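Local atomic coordinates of Xaa-Pro dipeptidase (Pyrococcus horikoshii, PDB entry 1WY2), a protein that probably cleaves dipeptides that carry a C-terminal proline after a nonpolar residue, as a homodimeric metallopeptidase that uses two cobalt ions per subunit. Residues 18-30 and 88-101. Numbering follows the deposited sequence. Where two conformers were deposited one is given.
Sequences NSIDAVLIAKNPN and IKSLGIESSLPYGF. With GOL (glycerol), chain G.
The carboxylate of E94 takes over where the backbone pairing of two parallel strands stops, and collects the amides of A26 and K27 together with the side-chain amide of N30. A26 N meets OE1 of E94 at 2.7 Å, from above the carboxylate plane, whereas K27 N reaches the syn lone pair of OE2. N30 ND2 comes to the anti side of that same oxygen, 2.8 Å from E94 OE2, with the amide and carboxylate planes 47° apart; N30 OD1 is held by R125. With CG beside the backbone N (chi1 -59°) and the chain extended beyond it, E94 reaches across to segment 18-30 where the backbones diverge. A water bridges the strands here, donating to L24 O and E94 OE1 and accepting from E94 N. Replacing the glutamate by an alanine is likely to leave the A26 and K27 amides without their acceptor and to cost N30 ND2 its carboxylate partner, though OD1 would keep R125.

Strands 22-25 and 90-93 are neighbours in the six-stranded mixed sheet of the creatinase/prolidase N-terminal domain, and strand 44-48 lies on the other side of 22-25. Between the pair, G92 N donates almost straight to A22 O (2.7 Å), and L24 N to G92 O. G92 has no side chain where the strands come closest, its CA 4.3 Å from V23 CA, consistent with the tight approach beside V23 CG2. On the sheet face of A22 and L91, the A22 methyl touches I88 CD1 at 3.6 Å. L24 CG stands anti to the backbone N (chi1 174°), which carries CD2 to the edge of the F101 ring, 3.5 Å from F101 CE2; F81 of helix 78-85 touches both residues. At the other end of the pairing, D21 OD2 accepts from S90 N with its anti lone pair, while D21 N donates to S90 O.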
loop_
_atom_site.group_PDB
_atom_site.type_symbol
_atom_site.label_atom_id
_atom_site.label_comp_id
_atom_site.label_asym_id
_atom_site.label_seq_id
_atom_site.Cartn_x
_atom_site.Cartn_y
_atom_site.Cartn_z
ATOM N N ASN A 18 0.123 -7.216 -31.907
ATOM C CA ASN A 18 1.353 -6.508 -31.565
ATOM C C ASN A 18 2.595 -7.396 -31.596
ATOM O O ASN A 18 3.644 -7.033 -31.065
ATOM C CB ASN A 18 1.204 -5.858 -30.185
ATOM C CG ASN A 18 0.261 -4.667 -30.203
ATOM O OD1 ASN A 18 0.674 -3.535 -30.467
ATOM N ND2 ASN A 18 -1.015 -4.919 -29.943
ATOM N N SER A 19 2.468 -8.558 -32.229
ATOM C CA SER A 19 3.574 -9.502 -32.346
ATOM C C SER A 19 4.198 -9.853 -30.998
ATOM O O SER A 19 5.420 -9.861 -30.850
ATOM C CB SER A 19 4.652 -8.938 -33.279
ATOM O OG SER A 19 4.124 -8.679 -34.569
ATOM N N ILE A 20 3.350 -10.140 -30.017
ATOM C CA ILE A 20 3.813 -10.514 -28.687
ATOM C C ILE A 20 3.582 -12.011 -28.516
ATOM O O ILE A 20 2.506 -12.515 -28.833
ATOM C CB ILE A 20 3.045 -9.746 -27.590
ATOM C CG1 ILE A 20 3.352 -8.250 -27.699
ATOM C CG2 ILE A 20 3.417 -10.291 -26.221
ATOM C CD1 ILE A 20 2.533 -7.379 -26.765
ATOM N N ASP A 21 4.590 -12.720 -28.015
ATOM C CA ASP A 21 4.491 -14.165 -27.843
ATOM C C ASP A 21 3.772 -14.622 -26.579
ATOM O O ASP A 21 3.092 -15.650 -26.583
ATOM C CB ASP A 21 5.892 -14.780 -27.902
ATOM C CG ASP A 21 6.590 -14.491 -29.215
ATOM O OD1 ASP A 21 6.047 -14.886 -30.268
ATOM O OD2 ASP A 21 7.670 -13.861 -29.197
ATOM N N ALA A 22 3.925 -13.867 -25.498
ATOM C CA ALA A 22 3.278 -14.207 -24.238
ATOM C C ALA A 22 3.127 -12.957 -23.385
ATOM O O ALA A 22 3.832 -11.970 -23.590
ATOM C CB ALA A 22 4.100 -15.248 -23.490
ATOM N N VAL A 23 2.197 -13.002 -22.439
ATOM C CA VAL A 23 1.968 -11.877 -21.547
ATOM C C VAL A 23 2.051 -12.308 -20.091
ATOM O O VAL A 23 1.545 -13.365 -19.709
ATOM C CB VAL A 23 0.588 -11.228 -21.801
ATOM C CG1 VAL A 23 0.231 -10.271 -20.659
ATOM C CG2 VAL A 23 0.614 -10.476 -23.118
ATOM N N LEU A 24 2.706 -11.483 -19.282
ATOM C CA LEU A 24 2.855 -11.751 -17.860
ATOM C C LEU A 24 2.096 -10.691 -17.067
ATOM O O LEU A 24 2.331 -9.500 -17.247
ATOM C CB LEU A 24 4.337 -11.716 -17.466
ATOM C CG LEU A 24 4.638 -11.844 -15.971
ATOM C CD1 LEU A 24 4.137 -13.185 -15.456
ATOM C CD2 LEU A 24 6.139 -11.708 -15.735
ATOM N N ILE A 25 1.184 -11.131 -16.204
ATOM C CA ILE A 25 0.395 -10.227 -15.362
ATOM C C ILE A 25 0.794 -10.496 -13.912
ATOM O O ILE A 25 0.652 -11.621 -13.429
ATOM C CB ILE A 25 -1.123 -10.490 -15.528
ATOM C CG1 ILE A 25 -1.535 -10.256 -16.987
ATOM C CG2 ILE A 25 -1.928 -9.575 -14.601
ATOM C CD1 ILE A 25 -1.334 -8.828 -17.472
ATOM N N ALA A 26 1.284 -9.468 -13.216
ATOM C CA ALA A 26 1.730 -9.632 -11.833
ATOM C C ALA A 26 1.148 -8.667 -10.797
ATOM O O ALA A 26 1.212 -8.944 -9.599
ATOM C CB ALA A 26 3.250 -9.564 -11.782
ATOM N N LYS A 27 0.590 -7.541 -11.232
ATOM C CA LYS A 27 0.029 -6.590 -10.271
ATOM C C LYS A 27 -1.268 -7.151 -9.687
ATOM O O LYS A 27 -2.156 -7.579 -10.424
ATOM C CB LYS A 27 -0.225 -5.237 -10.939
ATOM C CG LYS A 27 -0.318 -4.081 -9.949
ATOM C CD LYS A 27 -0.542 -2.741 -10.644
ATOM C CE LYS A 27 -0.514 -1.592 -9.638
ATOM N NZ LYS A 27 -0.738 -0.262 -10.278
ATOM N N ASN A 28 -1.368 -7.141 -8.359
ATOM C CA ASN A 28 -2.527 -7.679 -7.650
ATOM C C ASN A 28 -3.903 -7.372 -8.231
ATOM O O ASN A 28 -4.706 -8.285 -8.448
ATOM C CB ASN A 28 -2.493 -7.250 -6.183
ATOM C CG ASN A 28 -1.229 -7.693 -5.482
ATOM O OD1 ASN A 28 -0.782 -8.828 -5.648
ATOM N ND2 ASN A 28 -0.646 -6.802 -4.689
ATOM N N PRO A 29 -4.210 -6.088 -8.473
ATOM C CA PRO A 29 -5.532 -5.790 -9.034
ATOM C C PRO A 29 -5.774 -6.457 -10.389
ATOM O O PRO A 29 -6.887 -6.906 -10.673
ATOM C CB PRO A 29 -5.548 -4.259 -9.108
ATOM C CG PRO A 29 -4.097 -3.898 -9.216
ATOM C CD PRO A 29 -3.439 -4.852 -8.253
ATOM N N ASN A 30 -4.736 -6.532 -11.218
ATOM C CA ASN A 30 -4.875 -7.161 -12.527
ATOM C C ASN A 30 -4.992 -8.674 -12.418
ATOM O O ASN A 30 -5.730 -9.304 -13.179
ATOM C CB ASN A 30 -3.700 -6.784 -13.434
ATOM C CG ASN A 30 -3.711 -5.315 -13.800
ATOM O OD1 ASN A 30 -4.776 -4.722 -13.948
ATOM N ND2 ASN A 30 -2.534 -4.726 -13.960
ATOM N N ILE A 88 10.293 -17.848 -24.649
ATOM C CA ILE A 88 9.544 -16.661 -25.040
ATOM C C ILE A 88 10.466 -15.589 -25.615
ATOM O O ILE A 88 11.456 -15.211 -24.991
ATOM C CB ILE A 88 8.783 -16.071 -23.835
ATOM C CG1 ILE A 88 7.803 -17.112 -23.286
ATOM C CG2 ILE A 88 8.050 -14.803 -24.252
ATOM C CD1 ILE A 88 7.096 -16.688 -22.015
ATOM N N LYS A 89 10.134 -15.102 -26.805
ATOM C CA LYS A 89 10.931 -14.070 -27.459
ATOM C C LYS A 89 10.475 -12.676 -27.033
ATOM O O LYS A 89 11.247 -11.910 -26.456
ATOM C CB LYS A 89 10.821 -14.197 -28.980
ATOM C CG LYS A 89 11.390 -15.493 -29.539
ATOM C CD LYS A 89 12.895 -15.582 -29.323
ATOM C CE LYS A 89 13.627 -14.461 -30.049
ATOM N NZ LYS A 89 15.106 -14.547 -29.876
ATOM N N SER A 90 9.219 -12.357 -27.327
ATOM C CA SER A 90 8.645 -11.061 -26.983
ATOM C C SER A 90 7.615 -11.237 -25.870
ATOM O O SER A 90 6.600 -11.905 -26.064
ATOM C CB SER A 90 7.980 -10.445 -28.219
ATOM O OG SER A 90 7.474 -9.150 -27.947
ATOM N N LEU A 91 7.875 -10.634 -24.712
ATOM C CA LEU A 91 6.972 -10.739 -23.567
ATOM C C LEU A 91 6.228 -9.438 -23.281
ATOM O O LEU A 91 6.842 -8.380 -23.155
ATOM C CB LEU A 91 7.757 -11.143 -22.311
ATOM C CG LEU A 91 6.964 -11.338 -21.014
ATOM C CD1 LEU A 91 6.132 -12.619 -21.107
ATOM C CD2 LEU A 91 7.912 -11.420 -19.829
ATOM N N GLY A 92 4.904 -9.520 -23.177
ATOM C CA GLY A 92 4.112 -8.338 -22.879
ATOM C C GLY A 92 4.052 -8.175 -21.371
ATOM O O GLY A 92 3.782 -9.143 -20.661
ATOM N N ILE A 93 4.301 -6.963 -20.877
ATOM C CA ILE A 93 4.291 -6.719 -19.435
ATOM C C ILE A 93 3.572 -5.435 -19.029
ATOM O O ILE A 93 3.339 -4.547 -19.850
ATOM C CB ILE A 93 5.732 -6.653 -18.860
ATOM C CG1 ILE A 93 6.515 -5.520 -19.531
ATOM C CG2 ILE A 93 6.445 -7.988 -19.073
ATOM C CD1 ILE A 93 7.844 -5.210 -18.843
ATOM N N GLU A 94 3.220 -5.354 -17.747
ATOM C CA GLU A 94 2.539 -4.184 -17.195
ATOM C C GLU A 94 3.548 -3.062 -16.966
ATOM O O GLU A 94 4.722 -3.317 -16.701
ATOM C CB GLU A 94 1.896 -4.529 -15.855
ATOM C CG GLU A 94 0.882 -5.654 -15.901
ATOM C CD GLU A 94 0.817 -6.403 -14.588
ATOM O OE1 GLU A 94 1.857 -6.968 -14.176
ATOM O OE2 GLU A 94 -0.263 -6.432 -13.962
ATOM N N SER A 95 3.083 -1.823 -17.046
ATOM C CA SER A 95 3.962 -0.678 -16.840
ATOM C C SER A 95 4.440 -0.602 -15.394
ATOM O O SER A 95 5.341 0.172 -15.072
ATOM C CB SER A 95 3.235 0.613 -17.212
ATOM O OG SER A 95 2.933 0.641 -18.597
ATOM N N SER A 96 3.840 -1.416 -14.532
ATOM C CA SER A 96 4.192 -1.439 -13.117
ATOM C C SER A 96 5.268 -2.467 -12.758
ATOM O O SER A 96 5.766 -2.472 -11.634
ATOM C CB SER A 96 2.941 -1.716 -12.284
ATOM O OG SER A 96 2.303 -2.909 -12.717
ATOM N N LEU A 97 5.626 -3.331 -13.702
ATOM C CA LEU A 97 6.630 -4.358 -13.423
ATOM C C LEU A 97 7.964 -3.705 -13.069
ATOM O O LEU A 97 8.500 -2.911 -13.838
ATOM C CB LEU A 97 6.798 -5.287 -14.626
ATOM C CG LEU A 97 7.317 -6.681 -14.260
ATOM C CD1 LEU A 97 6.314 -7.366 -13.337
ATOM C CD2 LEU A 97 7.536 -7.502 -15.523
ATOM N N PRO A 98 8.515 -4.042 -11.891
ATOM C CA PRO A 98 9.789 -3.483 -11.421
ATOM C C PRO A 98 11.061 -3.884 -12.174
ATOM O O PRO A 98 11.176 -4.986 -12.716
ATOM C CB PRO A 98 9.814 -3.890 -9.949
ATOM C CG PRO A 98 9.098 -5.205 -9.952
ATOM C CD PRO A 98 7.926 -4.939 -10.877
ATOM N N TYR A 99 12.016 -2.960 -12.185
ATOM C CA TYR A 99 13.304 -3.134 -12.851
ATOM C C TYR A 99 14.014 -4.437 -12.479
ATOM O O TYR A 99 14.446 -5.188 -13.354
ATOM C CB TYR A 99 14.209 -1.942 -12.509
ATOM C CG TYR A 99 15.589 -2.008 -13.119
ATOM C CD1 TYR A 99 15.778 -1.824 -14.487
ATOM C CD2 TYR A 99 16.708 -2.259 -12.326
ATOM C CE1 TYR A 99 17.048 -1.886 -15.051
ATOM C CE2 TYR A 99 17.982 -2.324 -12.880
ATOM C CZ TYR A 99 18.145 -2.137 -14.240
ATOM O OH TYR A 99 19.407 -2.189 -14.788
ATOM N N GLY A 100 14.131 -4.694 -11.181
ATOM C CA GLY A 100 14.804 -5.892 -10.714
ATOM C C GLY A 100 14.227 -7.180 -11.266
ATOM O O GLY A 100 14.964 -8.092 -11.642
ATOM N N PHE A 101 12.903 -7.253 -11.320
ATOM C CA PHE A 101 12.228 -8.440 -11.826
ATOM C C PHE A 101 12.477 -8.608 -13.321
ATOM O O PHE A 101 12.697 -9.722 -13.800
ATOM C CB PHE A 101 10.726 -8.340 -11.556
ATOM C CG PHE A 101 9.979 -9.609 -11.830
ATOM C CD1 PHE A 101 10.160 -10.725 -11.018
ATOM C CD2 PHE A 101 9.107 -9.700 -12.909
ATOM C CE1 PHE A 101 9.481 -11.914 -11.277
ATOM C CE2 PHE A 101 8.424 -10.885 -13.175
ATOM C CZ PHE A 101 8.612 -11.992 -12.358
HETATM C C1 GOL G . -0.364 -0.427 -14.493
HETATM O O1 GOL G . -0.189 -0.270 -13.091
HETATM C C2 GOL G . -1.066 -1.742 -14.827
HETATM O O2 GOL G . -2.349 -1.780 -14.193
HETATM C C3 GOL G . -1.244 -1.881 -16.340
HETATM O O3 GOL G . -0.001 -1.849 -17.022
HETATM O O HOH W 1 3.697 -7.534 -16.050
#